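Local coordinates for protein superoxide dismutase (Clostridium difficile, PDB 3TJT) that binds an iron(III) ion and probably protects cells by converting superoxide radicals into hydrogen peroxide and oxygen, at residues Cys58-Leu64 with Ser154-Lys158; Phe117-Gln122 with Ile185-Phe189; Trp135-Lys140 with Asn159-Ile163. All blocks are in the same frame, centred on the assembly; numbering follows the deposited sequence.

Interaction 1: Cys58-Leu64 with Ser154-Lys158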
# COMPACT_ATOMS: atom_id res chain seq x y z
N CYS A 58 1.88 19.85 -11.75
CA CYS A 58 1.13 19.30 -12.86
C CYS A 58 2.02 19.06 -14.08
O CYS A 58 1.90 18.03 -14.73
CB CYS A 58 -0.06 20.19 -13.23
SG CYS A 58 -1.54 19.82 -12.26
N GLU A 59 2.89 20.02 -14.37
CA GLU A 59 3.81 19.86 -15.50
C GLU A 59 4.74 18.67 -15.30
O GLU A 59 5.00 17.91 -16.24
CB GLU A 59 4.61 21.14 -15.73
CG GLU A 59 3.76 22.23 -16.38
CD GLU A 59 4.46 23.58 -16.43
OE1 GLU A 59 5.31 23.87 -15.57
OE2 GLU A 59 4.13 24.36 -17.35
N LEU A 60 5.24 18.50 -14.09
CA LEU A 60 6.05 17.33 -13.78
C LEU A 60 5.25 16.04 -14.04
O LEU A 60 5.73 15.12 -14.70
CB LEU A 60 6.56 17.38 -12.33
CG LEU A 60 7.62 18.43 -12.01
CD1 LEU A 60 7.88 18.49 -10.51
CD2 LEU A 60 8.93 18.17 -12.76
N LEU A 61 4.02 15.99 -13.54
CA LEU A 61 3.20 14.80 -13.70
C LEU A 61 2.79 14.54 -15.15
O LEU A 61 2.51 13.40 -15.52
CB LEU A 61 1.97 14.88 -12.79
CG LEU A 61 2.32 14.86 -11.30
CD1 LEU A 61 1.05 14.98 -10.48
CD2 LEU A 61 3.08 13.59 -10.95
N GLN A 62 2.73 15.60 -15.96
CA GLN A 62 2.34 15.47 -17.36
C GLN A 62 3.50 15.09 -18.26
O GLN A 62 3.30 14.80 -19.45
CB GLN A 62 1.74 16.79 -17.87
CG GLN A 62 0.35 17.10 -17.32
CD GLN A 62 -0.07 18.54 -17.57
OE1 GLN A 62 0.76 19.45 -17.67
NE2 GLN A 62 -1.38 18.75 -17.65
N ASN A 63 4.72 15.10 -17.72
CA ASN A 63 5.91 14.87 -18.54
C ASN A 63 6.87 13.83 -17.95
O ASN A 63 8.07 13.88 -18.21
CB ASN A 63 6.63 16.19 -18.81
CG ASN A 63 5.80 17.13 -19.68
OD1 ASN A 63 5.81 17.03 -20.91
ND2 ASN A 63 5.06 18.04 -19.03
N LEU A 64 6.32 12.89 -17.19
CA LEU A 64 7.14 11.89 -16.52
C LEU A 64 8.02 11.11 -17.50
O LEU A 64 9.17 10.81 -17.20
CB LEU A 64 6.26 10.92 -15.73
CG LEU A 64 5.49 11.57 -14.58
CD1 LEU A 64 4.52 10.56 -13.95
CD2 LEU A 64 6.46 12.12 -13.53
N SER A 154 -1.19 9.52 -10.64
CA SER A 154 -2.23 10.54 -10.71
C SER A 154 -2.95 10.52 -12.04
O SER A 154 -2.31 10.29 -13.07
CB SER A 154 -1.61 11.92 -10.53
OG SER A 154 -2.53 12.95 -10.88
N PRO A 155 -4.27 10.78 -12.04
CA PRO A 155 -5.03 10.89 -13.30
C PRO A 155 -4.47 11.98 -14.21
O PRO A 155 -4.66 11.91 -15.43
CB PRO A 155 -6.43 11.31 -12.84
CG PRO A 155 -6.50 10.96 -11.39
CD PRO A 155 -5.11 10.97 -10.85
N VAL A 156 -3.82 12.98 -13.63
CA VAL A 156 -3.23 14.09 -14.38
C VAL A 156 -2.28 13.57 -15.45
O VAL A 156 -2.17 14.14 -16.55
CB VAL A 156 -2.51 15.07 -13.43
CG1 VAL A 156 -1.62 16.04 -14.20
CG2 VAL A 156 -3.54 15.81 -12.57
N SER A 157 -1.60 12.47 -15.14
CA SER A 157 -0.64 11.86 -16.05
C SER A 157 -1.32 11.18 -17.24
O SER A 157 -0.66 10.82 -18.22
CB SER A 157 0.24 10.85 -15.30
OG SER A 157 0.99 11.51 -14.29
N LYS A 158 -2.63 11.01 -17.15
CA LYS A 158 -3.40 10.42 -18.24
C LYS A 158 -4.36 11.44 -18.85
O LYS A 158 -5.36 11.07 -19.47
CB LYS A 158 -4.17 9.19 -17.74
CG LYS A 158 -3.24 8.02 -17.39
CD LYS A 158 -4.00 6.82 -16.86
CE LYS A 158 -3.14 5.56 -16.94
NZ LYS A 158 -3.83 4.37 -16.39
O HOH W 1 -2.98 16.52 -17.41
O HOH W 2 1.28 12.06 -19.85
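Ser157 closes this contact by giving its hydroxyl proton to the backbone carbonyl of Leu61 in the last turn of helix 57-62, with OG 2.7 Å from Leu61 O. The bond arrives bent at the oxygen, OG tilted 32° from the carbonyl plane, and the CD1 methyl of Leu64 rests against the same hydroxyl. With OG beside its own backbone N (chi1 -62°), Ser157 turns the hydroxyl to the helix.

The tight part lies next to this bond. Val156 drives its CG1 methyl, anti to the backbone N at chi1 166°, into the helix surface, where it meets Gln62 CG at 3.8 Å and Leu61 CB at 4.0 Å. The SG of Cys58 borders the same methyl more loosely. Deeper in, Leu61 CD1 reaches CB of Ser154, and Tyr83 and Asn84 of helix 72-90 adjoin this buried side.

Toward solvent, water takes over. The extended Gln62 side chain passes Val156 and donates from NE2 to a water that in turn donates to Val156 O, 2.7 Å away; a second water lies within bonding reach of Ser157 O and, at longer range, of Gln62 O.

Ser154 OG accepts from Val156 N at 3.0 Å, an ST turn that starts the 3-10 segment 155-157. The contact thus docks a loop of the C-terminal domain on the alpha-hairpin domain, the two-domain build of iron/manganese superoxide dismutases.

Interaction 2: Phe117-Gln122 with Ile185-Phe189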
# COMPACT_ATOMS: atom_id res chain seq x y z
N PHE A 117 -23.76 7.55 -8.46
CA PHE A 117 -22.37 8.00 -8.44
C PHE A 117 -21.68 7.57 -7.14
O PHE A 117 -20.56 7.04 -7.15
CB PHE A 117 -22.27 9.52 -8.55
CG PHE A 117 -21.02 10.07 -7.93
CD1 PHE A 117 -19.79 9.87 -8.55
CD2 PHE A 117 -21.06 10.71 -6.70
CE1 PHE A 117 -18.63 10.34 -7.96
CE2 PHE A 117 -19.89 11.17 -6.11
CZ PHE A 117 -18.68 10.99 -6.74
N LYS A 118 -22.35 7.83 -6.02
CA LYS A 118 -21.77 7.53 -4.71
C LYS A 118 -21.50 6.03 -4.54
O LYS A 118 -20.45 5.64 -4.03
CB LYS A 118 -22.68 8.04 -3.59
CG LYS A 118 -22.07 7.93 -2.20
CD LYS A 118 -22.96 8.59 -1.15
CE LYS A 118 -22.38 8.43 0.25
NZ LYS A 118 -23.28 9.03 1.28
N GLN A 119 -22.45 5.19 -4.94
CA GLN A 119 -22.27 3.75 -4.81
C GLN A 119 -21.08 3.26 -5.63
O GLN A 119 -20.32 2.40 -5.17
CB GLN A 119 -23.53 2.99 -5.22
CG GLN A 119 -24.69 3.19 -4.25
CD GLN A 119 -25.93 2.41 -4.64
OE1 GLN A 119 -25.88 1.52 -5.50
NE2 GLN A 119 -27.06 2.74 -4.02
N GLU A 120 -20.92 3.81 -6.83
CA GLU A 120 -19.81 3.41 -7.70
C GLU A 120 -18.47 3.89 -7.14
O GLU A 120 -17.49 3.15 -7.15
CB GLU A 120 -19.99 3.93 -9.13
CG GLU A 120 -18.88 3.48 -10.09
CD GLU A 120 -19.06 3.97 -11.52
OE1 GLU A 120 -20.18 4.41 -11.87
OE2 GLU A 120 -18.08 3.92 -12.30
N PHE A 121 -18.44 5.11 -6.63
CA PHE A 121 -17.21 5.63 -6.05
C PHE A 121 -16.80 4.79 -4.84
O PHE A 121 -15.63 4.41 -4.69
CB PHE A 121 -17.38 7.10 -5.65
CG PHE A 121 -16.10 7.75 -5.21
CD1 PHE A 121 -15.33 8.47 -6.12
CD2 PHE A 121 -15.66 7.64 -3.90
CE1 PHE A 121 -14.15 9.07 -5.72
CE2 PHE A 121 -14.48 8.23 -3.49
CZ PHE A 121 -13.72 8.95 -4.40
N GLN A 122 -17.77 4.50 -3.98
CA GLN A 122 -17.48 3.73 -2.77
C GLN A 122 -16.93 2.35 -3.09
O GLN A 122 -15.98 1.89 -2.46
CB GLN A 122 -18.70 3.64 -1.86
CG GLN A 122 -19.09 4.98 -1.28
CD GLN A 122 -19.85 4.85 0.04
OE1 GLN A 122 -20.70 5.67 0.36
NE2 GLN A 122 -19.53 3.81 0.80
N ILE A 185 -14.50 5.03 4.12
CA ILE A 185 -15.02 5.54 2.86
C ILE A 185 -16.39 6.18 3.06
O ILE A 185 -16.64 7.31 2.61
CB ILE A 185 -15.11 4.43 1.80
CG1 ILE A 185 -13.70 3.91 1.47
CG2 ILE A 185 -15.82 4.94 0.55
CD1 ILE A 185 -13.68 2.55 0.78
N ASP A 186 -17.28 5.48 3.74
CA ASP A 186 -18.61 6.01 3.98
C ASP A 186 -18.57 7.32 4.77
O ASP A 186 -19.26 8.28 4.43
CB ASP A 186 -19.49 4.99 4.69
CG ASP A 186 -20.96 5.35 4.64
OD1 ASP A 186 -21.49 5.59 3.53
OD2 ASP A 186 -21.59 5.41 5.71
N ASN A 187 -17.76 7.36 5.82
CA ASN A 187 -17.66 8.57 6.64
C ASN A 187 -17.06 9.75 5.91
O ASN A 187 -17.38 10.90 6.21
CB ASN A 187 -16.88 8.29 7.92
CG ASN A 187 -17.77 7.81 9.05
OD1 ASN A 187 -19.00 7.94 8.97
ND2 ASN A 187 -17.18 7.27 10.09
N TRP A 188 -16.18 9.47 4.95
CA TRP A 188 -15.48 10.53 4.25
C TRP A 188 -16.43 11.45 3.48
O TRP A 188 -16.14 12.64 3.30
CB TRP A 188 -14.43 9.92 3.31
CG TRP A 188 -13.66 10.91 2.51
CD1 TRP A 188 -12.67 11.73 2.96
CD2 TRP A 188 -13.79 11.16 1.11
NE1 TRP A 188 -12.17 12.48 1.91
CE2 TRP A 188 -12.85 12.15 0.77
CE3 TRP A 188 -14.60 10.63 0.10
CZ2 TRP A 188 -12.70 12.63 -0.53
CZ3 TRP A 188 -14.45 11.11 -1.19
CH2 TRP A 188 -13.51 12.10 -1.50
N PHE A 189 -17.54 10.91 3.02
CA PHE A 189 -18.49 11.72 2.26
C PHE A 189 -19.09 12.86 3.09
O PHE A 189 -19.60 13.83 2.53
CB PHE A 189 -19.56 10.84 1.61
CG PHE A 189 -19.12 10.28 0.28
CD1 PHE A 189 -19.33 11.00 -0.88
CD2 PHE A 189 -18.44 9.08 0.21
CE1 PHE A 189 -18.90 10.51 -2.11
CE2 PHE A 189 -18.01 8.59 -1.01
CZ PHE A 189 -18.24 9.30 -2.17
O HOH W 3 -21.77 9.07 4.06
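The ring of Phe189 lies at the apolar centre, pushed between the side chains of helix 114-127. Phe121 CD2 approaches its rim near the ring plane, 3.5 Å from Phe189 CZ, with the two ring planes almost perpendicular at 89°. Phe117 CE2 comes to the rim at Phe189 CE1, also near the plane. Over one face runs the lysine chain of Lys118: CG sits above the ring, 4.1 Å from its centroid in a CH-pi contact, and CE follows at 3.7 Å from Phe189 CG. Trp188 CE3 lies over the opposite face, displaced toward the rim.

Phe121 also meets the six-membered ring of Trp188, CE2 to CZ3 at 3.7 Å; the two rings are tilted little against each other but displaced, with little of one over the other. With chi1 at 179°, CG of Trp188 lies opposite its backbone N, which carries the indole to Phe121 and to Leu166 of strand 161-167.

Farther out, Gln122 CG touches the CG2 methyl of Ile185 at 3.7 Å. The Gln122 amide then comes up to the carboxylate of Asp186, the planes 42° apart. At the polar edge Lys118, fully extended, carries NZ past the ring to 4.5 Å from Asp186 OD1, too far for a salt bridge; a water accepts from NZ and donates to Asp186 O, 2.7 Å away.

Aromatic and aliphatic carbon therefore carries the helix pairing; the Lys118-Asp186 charges probably add only a weak attraction, and the water ties the ammonium group to the backbone carbonyl instead.

Interaction 3: Trp135-Lys140 with Asn159-Ile163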
# COMPACT_ATOMS: atom_id res chain seq x y z
N TRP A 135 -10.79 8.18 -7.67
CA TRP A 135 -10.97 9.52 -8.22
C TRP A 135 -12.28 9.68 -8.98
O TRP A 135 -12.73 8.75 -9.66
CB TRP A 135 -9.84 9.85 -9.22
CG TRP A 135 -8.43 9.69 -8.71
CD1 TRP A 135 -7.62 8.60 -8.87
CD2 TRP A 135 -7.67 10.66 -7.99
NE1 TRP A 135 -6.39 8.84 -8.29
CE2 TRP A 135 -6.40 10.09 -7.73
CE3 TRP A 135 -7.94 11.96 -7.53
CZ2 TRP A 135 -5.41 10.77 -7.03
CZ3 TRP A 135 -6.95 12.63 -6.84
CH2 TRP A 135 -5.70 12.03 -6.59
N LEU A 136 -12.89 10.86 -8.86
CA LEU A 136 -13.87 11.31 -9.84
C LEU A 136 -13.09 12.21 -10.77
O LEU A 136 -12.47 13.19 -10.33
CB LEU A 136 -15.01 12.09 -9.18
CG LEU A 136 -15.99 12.80 -10.13
CD1 LEU A 136 -16.78 11.77 -10.93
CD2 LEU A 136 -16.93 13.71 -9.34
N VAL A 137 -13.07 11.89 -12.06
CA VAL A 137 -12.26 12.64 -13.01
C VAL A 137 -13.11 13.13 -14.18
O VAL A 137 -14.18 12.60 -14.44
CB VAL A 137 -11.09 11.81 -13.56
CG1 VAL A 137 -10.13 11.40 -12.43
CG2 VAL A 137 -11.60 10.59 -14.32
N ALA A 138 -12.60 14.15 -14.87
CA ALA A 138 -13.27 14.67 -16.06
C ALA A 138 -12.30 14.70 -17.24
O ALA A 138 -11.12 15.01 -17.08
CB ALA A 138 -13.81 16.06 -15.81
N THR A 139 -12.81 14.37 -18.42
CA THR A 139 -12.06 14.62 -19.64
C THR A 139 -12.06 16.12 -19.93
O THR A 139 -12.76 16.89 -19.27
CB THR A 139 -12.68 13.88 -20.83
OG1 THR A 139 -14.03 14.34 -21.02
CG2 THR A 139 -12.70 12.39 -20.59
N LYS A 140 -11.29 16.53 -20.92
CA LYS A 140 -11.22 17.95 -21.27
C LYS A 140 -12.58 18.52 -21.62
O LYS A 140 -12.82 19.71 -21.43
CB LYS A 140 -10.23 18.17 -22.42
CG LYS A 140 -8.77 18.00 -22.01
CD LYS A 140 -7.83 18.11 -23.21
CE LYS A 140 -6.37 18.11 -22.77
NZ LYS A 140 -6.01 16.92 -21.94
N ASN A 159 -4.04 12.72 -18.67
CA ASN A 159 -4.85 13.82 -19.21
C ASN A 159 -6.28 13.83 -18.69
O ASN A 159 -7.19 14.30 -19.38
CB ASN A 159 -4.84 13.80 -20.74
CG ASN A 159 -3.44 13.94 -21.30
OD1 ASN A 159 -3.06 13.23 -22.24
ND2 ASN A 159 -2.65 14.84 -20.72
N LEU A 160 -6.47 13.30 -17.49
CA LEU A 160 -7.76 13.37 -16.82
C LEU A 160 -7.66 14.33 -15.64
O LEU A 160 -6.63 14.39 -14.97
CB LEU A 160 -8.19 11.98 -16.35
CG LEU A 160 -8.47 10.96 -17.46
CD1 LEU A 160 -8.55 9.54 -16.92
CD2 LEU A 160 -9.73 11.33 -18.24
N THR A 161 -8.71 15.11 -15.41
CA THR A 161 -8.65 16.15 -14.39
C THR A 161 -9.39 15.70 -13.14
O THR A 161 -10.58 15.40 -13.21
CB THR A 161 -9.29 17.45 -14.91
OG1 THR A 161 -8.55 17.92 -16.04
CG2 THR A 161 -9.29 18.52 -13.83
N PRO A 162 -8.69 15.63 -12.00
CA PRO A 162 -9.33 15.18 -10.76
C PRO A 162 -10.34 16.20 -10.26
O PRO A 162 -10.04 17.39 -10.20
CB PRO A 162 -8.16 15.09 -9.76
CG PRO A 162 -6.92 15.21 -10.56
CD PRO A 162 -7.27 15.95 -11.82
N ILE A 163 -11.52 15.71 -9.89
CA ILE A 163 -12.60 16.55 -9.38
C ILE A 163 -12.73 16.34 -7.86
O ILE A 163 -12.67 17.30 -7.09
CB ILE A 163 -13.92 16.24 -10.09
CG1 ILE A 163 -13.75 16.40 -11.61
CG2 ILE A 163 -15.05 17.15 -9.57
CD1 ILE A 163 -13.21 17.77 -12.02
O HOH W 4 -9.05 16.72 -18.43
O HOH W 5 -9.22 14.36 -21.57
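Asn159 opens the segment with its CB 3.5 Å from Lys140 NZ, an approach made possible by the bend at the end of the lysine chain (chi4 55°). Its carbonyl oxygen accepts from two waters: one also accepts from Lys140 N, the other also donates to Ala138 O and accepts from Thr161 OG1, so water bridges the strands where they diverge.

Leu160 lays its side chain across the strand end. CB meets Val137 CB at 4.0 Å, while CD2 runs alongside CG2 of Thr139, the two side chains running in the same direction; the hydroxyl of Thr139 is engaged by Asp141.

At Thr161 the backbones pair fully with Ala138. Thr161 N donates to Ala138 O in the carbonyl plane, at 2.9 Å, and Ala138 N donates back to Thr161 O, tilted 20° from the plane of the Thr161 carbonyl. The same oxygen lies 3.2 Å from Val137 CA in a CA-H...O contact.

Pro162 faces Val137 in a non-hydrogen-bonded pair, where the lack of an N-H costs no hydrogen bond to strand 132-138. Its CB leans on Trp135 CE3 at 3.8 Å, proline and indole side by side; Trp135 NE1 is bonded to Thr149 on the neighbouring strand.

Ile163 turns the corner. Its N-H bonds to Leu136 O at 2.7 Å, almost along the C=O axis at 164°, and its CG2 methyl packs on Leu136 CD2 at 3.9 Å. Ala197 and Tyr201 of helix 194-202 adjoin its side chain.

Strand 132-138 is the middle strand of the antiparallel three-stranded sheet, characteristic of the C-terminal domain of iron/manganese superoxide dismutases; strand 161-167 continues from here to the metal ligand Asp167.

Interaction 3 belongs to the sheet and is held by backbone hydrogen bonds; interactions 1 and 2 lie on opposite sides of the chain's centre, their centres about 25 Å apart, and rely chiefly on side chains. Each is partly buried with a wet rim. Interaction 1 joins two domains through a small mixed polar and apolar patch, and shares a loop with interaction 3: Pro155 packs on Trp135 and Val137, and Pro155 O probably accepts from Leu160 N. Interaction 2 is an aromatic helix-helix contact within the C-terminal domain, whose Phe117 and Phe121 back onto strand 132-138 at Leu136 and Trp135.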